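PDB 6H0C: putative diflavin flavoprotein A 3 from Synechocystis sp., which probably transfers electrons from NADH to oxygen, reducing it to water, and is represented here by its flavodiiron core without the flavin reductase domain. Local coordinates for residues A[238-241]-A[242-246]; A[330-333]-A[334-338]; A[380-383]-A[384-388]. One frame throughout, in Å; residues are numbered along the deposited sequence.

Contact 1 (A[238-241]-A[242-246]); sequences RELT and RNYQQ
E239 and N243, one helical turn apart, are joined twice, directly and through a water. The carbonyl oxygen of E239 accepts twice from N243: from the backbone N at 3.0 Å, as the helix requires, and from side-chain ND2, only 2.7 Å from E239 O. The two donors come from opposite faces of the carbonyl plane. ND2 lies above that plane rather than on a lone pair, while the oxygen sits in the plane of the N243 amide, which, with the water, limits how the amide can turn. Water 1 ties the same pair together farther out, donating to E239 OE1 (2.6 Å) and accepting from N243 ND2. Three further backbone bonds, R238 to R242, L240 to Y244 and T241 to Q245, keep the alpha-helical spacing. T241 OG1 turns back to L237 O and also bonds Y225 OH.

Charge plays a looser part. R242 bends at chi3 (-53°) and folds its guanidinium back along the helix, one face over E239 CA, with NH1 3.6 Å from R238 CB. The E239 carboxylate stays 4.6 Å off, OE2 to R242 NH2, an approach that may be mildly attractive but is no salt bridge.

On the buried side the contact is apolar. L240 and Y244 run alongside each other, L240 CD1 meeting Y244 CE1 at 3.6 Å. The ring of Y244 also stacks on F174 and meets F199 edge-to-face. This is an amphipathic alpha-helix, 237-253, packed over helices 189-202 and 207-217 and leading into the first strand of the flavodoxin-like fold.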
loop_
_atom_site.group_PDB
_atom_site.type_symbol
_atom_site.label_atom_id
_atom_site.label_comp_id
_atom_site.label_asym_id
_atom_site.label_seq_id
_atom_site.Cartn_x
_atom_site.Cartn_y
_atom_site.Cartn_z
ATOM N N ARG A 238 19.223 7.350 -7.885
ATOM C CA ARG A 238 20.123 6.197 -7.935
ATOM C C ARG A 238 20.426 5.660 -6.547
ATOM O O ARG A 238 20.372 4.448 -6.316
ATOM C CB ARG A 238 21.427 6.543 -8.663
ATOM C CG ARG A 238 21.238 6.646 -10.162
ATOM C CD ARG A 238 22.544 6.910 -10.879
ATOM N NE ARG A 238 22.332 7.147 -12.304
ATOM C CZ ARG A 238 23.313 7.283 -13.194
ATOM N NH1 ARG A 238 24.581 7.203 -12.809
ATOM N NH2 ARG A 238 23.024 7.498 -14.471
ATOM N N GLU A 239 20.725 6.560 -5.621
ATOM C CA GLU A 239 21.113 6.133 -4.293
ATOM C C GLU A 239 19.951 5.441 -3.596
ATOM O O GLU A 239 20.140 4.433 -2.927
ATOM C CB GLU A 239 21.606 7.313 -3.472
ATOM C CG GLU A 239 22.208 6.923 -2.153
ATOM C CD GLU A 239 23.068 8.034 -1.561
ATOM O OE1 GLU A 239 23.765 7.760 -0.566
ATOM O OE2 GLU A 239 23.047 9.177 -2.084
ATOM N N LEU A 240 18.742 5.964 -3.760
ATOM C CA LEU A 240 17.595 5.347 -3.109
ATOM C C LEU A 240 17.316 3.990 -3.744
ATOM O O LEU A 240 16.953 3.036 -3.054
ATOM C CB LEU A 240 16.354 6.243 -3.192
ATOM C CG LEU A 240 15.076 5.682 -2.548
ATOM C CD1 LEU A 240 15.308 5.265 -1.097
ATOM C CD2 LEU A 240 13.921 6.685 -2.650
ATOM N N THR A 241 17.495 3.897 -5.058
ATOM C CA THR A 241 17.250 2.632 -5.737
ATOM C C THR A 241 18.234 1.558 -5.246
ATOM O O THR A 241 17.824 0.445 -4.918
ATOM C CB THR A 241 17.347 2.788 -7.253
ATOM O OG1 THR A 241 16.408 3.778 -7.678
ATOM C CG2 THR A 241 17.013 1.476 -7.944
ATOM N N ARG A 242 19.520 1.899 -5.165
ATOM C CA ARG A 242 20.530 0.978 -4.632
ATOM C C ARG A 242 20.210 0.557 -3.185
ATOM O O ARG A 242 20.374 -0.604 -2.817
ATOM C CB ARG A 242 21.930 1.607 -4.707
ATOM C CG ARG A 242 22.420 1.942 -6.124
ATOM C CD ARG A 242 23.914 2.354 -6.154
ATOM N NE ARG A 242 24.247 3.436 -5.212
ATOM C CZ ARG A 242 24.367 4.727 -5.540
ATOM N NH1 ARG A 242 24.185 5.117 -6.798
ATOM N NH2 ARG A 242 24.671 5.635 -4.612
ATOM N N ASN A 243 19.744 1.500 -2.373
ATOM C CA ASN A 243 19.314 1.194 -1.011
ATOM C C ASN A 243 18.148 0.190 -0.968
ATOM O O ASN A 243 18.171 -0.765 -0.189
ATOM C CB ASN A 243 18.923 2.481 -0.278
ATOM C CG ASN A 243 20.121 3.164 0.403
ATOM O OD1 ASN A 243 20.300 3.068 1.615
ATOM N ND2 ASN A 243 20.934 3.851 -0.379
ATOM N N TYR A 244 17.127 0.414 -1.793
ATOM C CA TYR A 244 16.003 -0.517 -1.879
ATOM C C TYR A 244 16.489 -1.938 -2.186
ATOM O O TYR A 244 16.042 -2.911 -1.569
ATOM C CB TYR A 244 15.009 -0.071 -2.951
ATOM C CG TYR A 244 13.839 0.746 -2.455
ATOM C CD1 TYR A 244 14.015 1.784 -1.542
ATOM C CD2 TYR A 244 12.551 0.500 -2.936
ATOM C CE1 TYR A 244 12.937 2.543 -1.108
ATOM C CE2 TYR A 244 11.471 1.243 -2.512
ATOM C CZ TYR A 244 11.663 2.261 -1.598
ATOM O OH TYR A 244 10.568 3.003 -1.181
ATOM N N GLN A 245 17.408 -2.055 -3.141
ATOM C CA GLN A 245 17.942 -3.361 -3.508
ATOM C C GLN A 245 18.617 -4.027 -2.316
ATOM O O GLN A 245 18.418 -5.217 -2.067
ATOM C CB GLN A 245 18.929 -3.246 -4.675
ATOM C CG GLN A 245 18.269 -3.059 -6.030
ATOM C CD GLN A 245 17.124 -4.049 -6.279
ATOM O OE1 GLN A 245 17.028 -5.097 -5.632
ATOM N NE2 GLN A 245 16.251 -3.712 -7.224
ATOM N N GLN A 246 19.407 -3.253 -1.577
ATOM C CA GLN A 246 20.106 -3.770 -0.406
ATOM C C GLN A 246 19.119 -4.164 0.700
ATOM O O GLN A 246 19.220 -5.253 1.285
ATOM C CB GLN A 246 21.100 -2.741 0.115
ATOM C CG GLN A 246 21.831 -3.182 1.357
ATOM C CD GLN A 246 22.469 -2.017 2.084
ATOM O OE1 GLN A 246 22.735 -0.970 1.489
ATOM N NE2 GLN A 246 22.701 -2.184 3.381
HETATM O O HOH W 1 22.966 5.673 0.831
#

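Contact 2 (A[330-333]-A[334-338])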
loop_
_atom_site.group_PDB
_atom_site.type_symbol
_atom_site.label_atom_id
_atom_site.label_comp_id
_atom_site.label_asym_id
_atom_site.label_seq_id
_atom_site.Cartn_x
_atom_site.Cartn_y
_atom_site.Cartn_z
ATOM N N GLY A 330 -8.323 -23.147 6.081
ATOM C CA GLY A 330 -8.263 -24.527 5.631
ATOM C C GLY A 330 -6.916 -24.884 5.031
ATOM O O GLY A 330 -6.341 -25.941 5.320
ATOM N N ILE A 331 -6.408 -23.999 4.181
ATOM C CA ILE A 331 -5.118 -24.228 3.542
ATOM C C ILE A 331 -4.017 -24.227 4.589
ATOM O O ILE A 331 -3.094 -25.037 4.530
ATOM C CB ILE A 331 -4.830 -23.165 2.454
ATOM C CG1 ILE A 331 -5.892 -23.249 1.346
ATOM C CG2 ILE A 331 -3.426 -23.344 1.881
ATOM C CD1 ILE A 331 -5.859 -22.088 0.367
ATOM N N THR A 332 -4.124 -23.328 5.563
ATOM C CA THR A 332 -3.117 -23.247 6.611
ATOM C C THR A 332 -3.128 -24.513 7.469
ATOM O O THR A 332 -2.079 -25.105 7.723
ATOM C CB THR A 332 -3.331 -22.003 7.491
ATOM O OG1 THR A 332 -3.191 -20.826 6.683
ATOM C CG2 THR A 332 -2.302 -21.956 8.622
ATOM N N LEU A 333 -4.312 -24.948 7.895
ATOM C CA LEU A 333 -4.409 -26.164 8.704
ATOM C C LEU A 333 -3.940 -27.390 7.924
ATOM O O LEU A 333 -3.304 -28.286 8.490
ATOM C CB LEU A 333 -5.842 -26.382 9.205
ATOM C CG LEU A 333 -6.338 -25.419 10.284
ATOM C CD1 LEU A 333 -7.800 -25.669 10.584
ATOM C CD2 LEU A 333 -5.511 -25.580 11.537
ATOM N N ALA A 334 -4.250 -27.432 6.631
ATOM C CA ALA A 334 -3.861 -28.573 5.804
ATOM C C ALA A 334 -2.356 -28.628 5.577
ATOM O O ALA A 334 -1.826 -29.669 5.219
ATOM C CB ALA A 334 -4.587 -28.537 4.466
ATOM N N ASN A 335 -1.663 -27.515 5.787
ATOM C CA ASN A 335 -0.254 -27.456 5.407
ATOM C C ASN A 335 0.745 -27.124 6.502
ATOM O O ASN A 335 1.917 -27.476 6.386
ATOM C CB ASN A 335 -0.077 -26.452 4.279
ATOM C CG ASN A 335 -0.626 -26.963 2.979
ATOM O OD1 ASN A 335 0.006 -27.787 2.307
ATOM N ND2 ASN A 335 -1.819 -26.497 2.616
ATOM N N ALA A 336 0.303 -26.450 7.552
ATOM C CA ALA A 336 1.236 -26.014 8.582
ATOM C C ALA A 336 1.598 -27.140 9.554
ATOM O O ALA A 336 0.738 -27.890 10.022
ATOM C CB ALA A 336 0.665 -24.822 9.343
ATOM N N SER A 337 2.887 -27.251 9.847
ATOM C CA SER A 337 3.346 -28.123 10.917
ATOM C C SER A 337 2.972 -27.538 12.279
ATOM O O SER A 337 3.013 -26.317 12.475
ATOM C CB SER A 337 4.853 -28.321 10.829
ATOM O OG SER A 337 5.347 -28.840 12.052
ATOM N N LYS A 338 2.620 -28.401 13.226
ATOM C CA LYS A 338 2.221 -27.934 14.553
ATOM C C LYS A 338 3.367 -27.258 15.320
ATOM O O LYS A 338 3.143 -26.673 16.376
ATOM C CB LYS A 338 1.653 -29.092 15.383
ATOM C CG LYS A 338 0.321 -29.643 14.884
ATOM C CD LYS A 338 -0.285 -30.604 15.904
ATOM C CE LYS A 338 -1.599 -31.216 15.421
ATOM N NZ LYS A 338 -2.259 -32.037 16.486
HETATM O O HOH W 2 -1.863 -27.989 10.746
#
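The C-terminal end of helix 323-335, the connecting helix of a beta-alpha-beta crossover in the flavodoxin-like domain, is where I331 and N335 meet and the chain leaves its helical path. A334 N still bonds to G330 O at 2.9 Å in the regular manner, and A334 CB sits against the same oxygen. One residue on, the side chain of N335 adds a bond of its own: ND2 reaches I331 O at 2.7 Å, with an N-H...O angle of 164°. The acceptor lies close to the amide plane, so the bond settles how that plane is turned. With CG anti to its own carbonyl carbon (chi1 -72°), N335 is directed back along the helix, where its amide runs beside I331 and ND2 packs 3.6 Å from I331 CG2.

T332 O receives the last backbone bonds. A336 N approaches it at 2.7 Å, nearly head-on to the carbonyl, while N335 N, at 3.1 Å, comes from above the carbonyl plane in the tighter i to i+3 spacing. Two donors thus grip one oxygen close to the end of the helix, and at A336 and S337 the backbone is extended (psi 135° at A336). Water 2 spans the break, donating to L333 O and to A336 O, and so serves a carbonyl on each side of the turn.

A336 CB points back to the helix, 3.2 Å from T332 O, and makes a loose apolar touch with T332 CG2. Around this end, I331 lies on helix 297-306 through A297, I300 and K301. T332 faces strand 309-313 at F310 and F312, and A336 reaches I304, F310 and F367, as the chain heads for strand 341-348.

Contact 3 (A[380-383]-A[384-388])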
loop_
_atom_site.group_PDB
_atom_site.type_symbol
_atom_site.label_atom_id
_atom_site.label_comp_id
_atom_site.label_asym_id
_atom_site.label_seq_id
_atom_site.Cartn_x
_atom_site.Cartn_y
_atom_site.Cartn_z
ATOM N N PRO A 380 -8.613 1.933 15.910
ATOM C CA PRO A 380 -7.297 1.873 16.548
ATOM C C PRO A 380 -6.820 3.252 16.961
ATOM O O PRO A 380 -7.132 4.226 16.279
ATOM C CB PRO A 380 -6.398 1.299 15.452
ATOM C CG PRO A 380 -7.333 0.585 14.534
ATOM C CD PRO A 380 -8.599 1.366 14.551
ATOM N N THR A 381 -6.080 3.330 18.063
ATOM C CA THR A 381 -5.492 4.588 18.509
ATOM C C THR A 381 -3.980 4.486 18.491
ATOM O O THR A 381 -3.428 3.456 18.108
ATOM C CB THR A 381 -5.940 4.966 19.927
ATOM O OG1 THR A 381 -5.322 4.079 20.870
ATOM C CG2 THR A 381 -7.457 4.879 20.050
ATOM N N ASP A 382 -3.317 5.553 18.922
ATOM C CA ASP A 382 -1.860 5.574 18.979
ATOM C C ASP A 382 -1.316 4.410 19.800
ATOM O O ASP A 382 -0.377 3.731 19.388
ATOM C CB ASP A 382 -1.369 6.894 19.568
ATOM C CG ASP A 382 0.003 7.278 19.064
ATOM O OD1 ASP A 382 0.664 6.428 18.428
ATOM O OD2 ASP A 382 0.417 8.433 19.302
ATOM N N GLN A 383 -1.911 4.169 20.963
ATOM C CA GLN A 383 -1.386 3.130 21.822
ATOM C C GLN A 383 -1.745 1.752 21.269
ATOM O O GLN A 383 -0.997 0.795 21.473
ATOM C CB GLN A 383 -1.881 3.292 23.251
ATOM C CG GLN A 383 -0.850 2.813 24.263
ATOM C CD GLN A 383 -1.319 2.942 25.699
ATOM O OE1 GLN A 383 -2.052 3.873 26.053
ATOM N NE2 GLN A 383 -0.897 2.003 26.539
ATOM N N THR A 384 -2.872 1.656 20.563
ATOM C CA THR A 384 -3.228 0.422 19.854
ATOM C C THR A 384 -2.068 -0.039 18.989
ATOM O O THR A 384 -1.623 -1.176 19.084
ATOM C CB THR A 384 -4.450 0.591 18.935
ATOM O OG1 THR A 384 -5.565 1.077 19.682
ATOM C CG2 THR A 384 -4.815 -0.737 18.306
ATOM N N LEU A 385 -1.585 0.869 18.147
ATOM C CA LEU A 385 -0.501 0.563 17.225
ATOM C C LEU A 385 0.746 0.119 17.972
ATOM O O LEU A 385 1.405 -0.831 17.562
ATOM C CB LEU A 385 -0.175 1.771 16.348
ATOM C CG LEU A 385 -1.290 2.301 15.446
ATOM C CD1 LEU A 385 -0.796 3.497 14.640
ATOM C CD2 LEU A 385 -1.772 1.202 14.536
ATOM N N LYS A 386 1.067 0.803 19.069
ATOM C CA LYS A 386 2.286 0.500 19.815
ATOM C C LYS A 386 2.184 -0.870 20.469
ATOM O O LYS A 386 3.162 -1.619 20.525
ATOM C CB LYS A 386 2.563 1.576 20.863
ATOM C CG LYS A 386 2.675 2.980 20.284
ATOM C CD LYS A 386 3.795 3.078 19.254
ATOM C CE LYS A 386 5.163 2.953 19.909
ATOM N NZ LYS A 386 6.262 3.064 18.916
ATOM N N MET A 387 0.991 -1.195 20.954
ATOM C CA MET A 387 0.729 -2.510 21.536
ATOM C C MET A 387 0.891 -3.609 20.482
ATOM O O MET A 387 1.557 -4.614 20.722
ATOM C CB MET A 387 -0.674 -2.551 22.158
ATOM C CG MET A 387 -1.116 -3.933 22.618
ATOM S SD MET A 387 -1.925 -4.917 21.332
ATOM C CE MET A 387 -3.580 -4.222 21.308
ATOM N N CYS A 388 0.295 -3.410 19.311
ATOM C CA CYS A 388 0.438 -4.368 18.215
ATOM C C CYS A 388 1.897 -4.527 17.774
ATOM O O CYS A 388 2.373 -5.642 17.541
ATOM C CB CYS A 388 -0.424 -3.945 17.022
ATOM S SG CYS A 388 -2.194 -4.106 17.320
#
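T381 and T384 set their side chains about at right angles to each other, and the T384 hydroxyl reaches past the T381 side chain to its backbone N. T384 OG1 accepts the backbone N-H of T381 at 2.8 Å, almost perfectly straight at 175°. The torsion explains it: at chi1 -56° the hydroxyl lies anti to the carbonyl carbon of T384, pointing back to the start of the helix, while the methyl CG2 touches P380, 3.8 Å from its CB. T381 OG1 stands 3.2 Å from T384 OG1, placing the two hydroxyls next to one another at the N-terminus of the helix.

T381 is the N-cap of helix 382-404 and T384 is its N3 residue, so the bond from the N-cap N-H to the N3 side chain is one half of a capping box. This helix follows strand 368-377, an edge strand of the five-stranded parallel flavodoxin-like sheet, and T384 touches V376 of that strand and L272 of helix 268-281.

Behind the cap, L385 N bonds to T381 O at 3.2 Å, and L385 CG closes over the same oxygen at 3.6 Å. K386 starts against D382, its CG 3.3 Å from D382 O, but bends at chi2 and chi3 carry NZ away, where it forms a long, weak ion pair with E389. D382 OD2 makes a similarly weak one with R24.

Overall arrangement
The three contacts follow one another along the chain and none touches another. Contact 1 belongs to helix 237-253, which precedes the first strand of the flavodoxin-like sheet, about 37 Å centre to centre from contact 2 and 31 Å from contact 3. Contacts 2 and 3 both sit in the flavodoxin-like domain, their centres 30 Å and their nearest atoms about 19 Å apart, one ending a crossover helix and the other starting the last helix. Contacts 1 and 2 share an asparagine-to-carbonyl bond, near the start of one helix and at the end of the other. P380 of contact 3 touches N268, the first residue of helix 268-281; in typical flavodoxins the loop before this helix holds the FMN phosphate.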